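Local coordinates for pectate lyase (Bacillus subtilis, PDB 5AMV), which cleaves polygalacturonate by calcium-dependent elimination, releasing oligosaccharides with an unsaturated galacturonosyl group at their non-reducing ends, at residues Ser43-Glu48 with Asp124-Thr129. Numbering follows the deposited sequence. Where two conformers were deposited one is given.
Sequences SALGKE and DIPANT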
loop_
_atom_site.group_PDB
_atom_site.type_symbol
_atom_site.label_atom_id
_atom_site.label_comp_id
_atom_site.label_asym_id
_atom_site.label_seq_id
_atom_site.Cartn_x
_atom_site.Cartn_y
_atom_site.Cartn_z
ATOM N N SER A 43 14.969 -16.824 -6.720
ATOM C CA SER A 43 16.289 -16.949 -7.345
ATOM C C SER A 43 16.848 -15.621 -7.879
ATOM O O SER A 43 18.011 -15.256 -7.594
ATOM C CB SER A 43 16.212 -17.964 -8.480
ATOM O OG SER A 43 15.933 -19.250 -7.963
ATOM N N ALA A 44 16.035 -14.905 -8.664
ATOM C CA ALA A 44 16.470 -13.612 -9.261
ATOM C C ALA A 44 16.773 -12.559 -8.187
ATOM O O ALA A 44 17.765 -11.811 -8.309
ATOM C CB ALA A 44 15.431 -13.045 -10.286
ATOM N N LEU A 45 15.929 -12.475 -7.158
ATOM C CA LEU A 45 16.163 -11.501 -6.077
ATOM C C LEU A 45 17.435 -11.806 -5.271
ATOM O O LEU A 45 18.187 -10.904 -4.888
ATOM C CB LEU A 45 14.963 -11.415 -5.104
ATOM C CG LEU A 45 13.630 -10.978 -5.691
ATOM C CD1 LEU A 45 12.486 -11.248 -4.675
ATOM C CD2 LEU A 45 13.665 -9.478 -6.141
ATOM N N GLY A 46 17.660 -13.085 -4.984
ATOM C CA GLY A 46 18.766 -13.455 -4.100
ATOM C C GLY A 46 18.608 -12.875 -2.697
ATOM O O GLY A 46 17.492 -12.592 -2.231
ATOM N N LYS A 47 19.738 -12.690 -2.015
ATOM C CA LYS A 47 19.731 -12.272 -0.610
ATOM C C LYS A 47 19.269 -10.826 -0.480
ATOM O O LYS A 47 19.426 -10.054 -1.430
ATOM C CB LYS A 47 21.129 -12.405 -0.004
ATOM C CG LYS A 47 21.620 -13.838 0.187
ATOM C CD LYS A 47 23.082 -13.815 0.587
ATOM C CE LYS A 47 23.588 -15.217 0.871
ATOM N NZ LYS A 47 25.019 -15.316 0.457
ATOM N N GLU A 48 18.696 -10.472 0.680
ATOM C CA GLU A 48 18.187 -9.130 0.914
ATOM C C GLU A 48 19.300 -8.085 0.741
ATOM O O GLU A 48 19.023 -6.906 0.526
ATOM C CB GLU A 48 17.487 -9.019 2.285
ATOM C CG GLU A 48 18.393 -9.071 3.523
ATOM C CD GLU A 48 17.606 -8.903 4.827
ATOM O OE1 GLU A 48 17.044 -9.892 5.331
ATOM O OE2 GLU A 48 17.563 -7.777 5.365
ATOM N N ASP A 124 11.880 -9.999 0.265
ATOM C CA ASP A 124 12.583 -8.713 0.323
ATOM C C ASP A 124 13.176 -8.364 -1.013
ATOM O O ASP A 124 13.797 -9.201 -1.695
ATOM C CB ASP A 124 13.680 -8.694 1.384
ATOM C CG ASP A 124 13.132 -8.844 2.827
ATOM O OD1 ASP A 124 11.928 -8.608 3.128
ATOM O OD2 ASP A 124 13.928 -9.225 3.701
ATOM N N ILE A 125 12.976 -7.103 -1.392
ATOM C CA ILE A 125 13.533 -6.590 -2.639
ATOM C C ILE A 125 14.862 -5.882 -2.317
ATOM O O ILE A 125 14.866 -4.864 -1.592
ATOM C CB ILE A 125 12.576 -5.603 -3.349
ATOM C CG1 ILE A 125 11.112 -6.143 -3.329
ATOM C CG2 ILE A 125 13.121 -5.292 -4.767
ATOM C CD1 ILE A 125 10.883 -7.578 -3.967
ATOM N N PRO A 126 15.982 -6.432 -2.808
ATOM C CA PRO A 126 17.270 -5.820 -2.467
ATOM C C PRO A 126 17.520 -4.560 -3.270
ATOM O O PRO A 126 16.765 -4.208 -4.195
ATOM C CB PRO A 126 18.283 -6.909 -2.871
ATOM C CG PRO A 126 17.651 -7.580 -4.066
ATOM C CD PRO A 126 16.132 -7.528 -3.801
ATOM N N ALA A 127 18.580 -3.845 -2.886
ATOM C CA ALA A 127 18.910 -2.566 -3.502
ATOM C C ALA A 127 19.208 -2.667 -4.999
ATOM O O ALA A 127 19.716 -3.707 -5.484
ATOM C CB ALA A 127 20.142 -1.975 -2.786
ATOM N N ASN A 128 18.981 -1.557 -5.711
ATOM C CA ASN A 128 19.317 -1.426 -7.139
ATOM C C ASN A 128 18.607 -2.473 -7.975
ATOM O O ASN A 128 19.232 -3.245 -8.725
ATOM C CB ASN A 128 20.846 -1.500 -7.364
ATOM C CG ASN A 128 21.620 -0.580 -6.426
ATOM O OD1 ASN A 128 21.288 0.592 -6.269
ATOM N ND2 ASN A 128 22.648 -1.117 -5.778
ATOM N N THR A 129 17.282 -2.514 -7.817
ATOM C CA THR A 129 16.469 -3.538 -8.474
ATOM C C THR A 129 15.341 -2.857 -9.199
ATOM O O THR A 129 14.700 -1.954 -8.630
ATOM C CB THR A 129 15.872 -4.485 -7.447
ATOM O OG1 THR A 129 16.919 -5.142 -6.715
ATOM C CG2 THR A 129 15.010 -5.533 -8.117
HETATM O O HOH W 1 15.806 -10.781 -0.796
HETATM O O HOH W 2 20.024 -4.924 -0.690
#
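Leu45, in the last turn of helix 38-45, spreads its two methyls over the loop that links strands 122-124 and 129-133. Leu45 CG stands anti to its carbonyl carbon (chi1 -61°), which carries Leu45 CD2 to CD of Pro126, at 3.9 Å, and CD1 of Ile125, at 4.0 Å; Leu45 CD1 lies 3.8 Å from Asp124 O. Branched leucine suits this spot because Ile56 and Ile131 of the neighbouring strands press on it too; an alanine here would probably open a gap beside Ile125 and Pro126 and leave the helix end poorly seated on the parallel beta-helix. Pro126 offers a rigid, puckered ring, its aliphatic CG 3.5 Å from Leu45 O and its CB 3.5 Å from Glu48 O. Gly46, at positive phi, turns the chain out of the helix. No direct hydrogen bond joins the segments; one water donates to both Gly46 O and Asp124 O, and another links Glu48 O to Ala127 N. Like charges meet where Glu48 OE1 lies 3.6 Å from Asp124 OD2, the carboxylate planes 84° apart. Lys148, salt-bridged to Glu48 OE2, probably offsets them, while Gln146 holds Asp124 OD1. Apolar contacts thus join the buried side; water bridges and Lys148 serve the polar one.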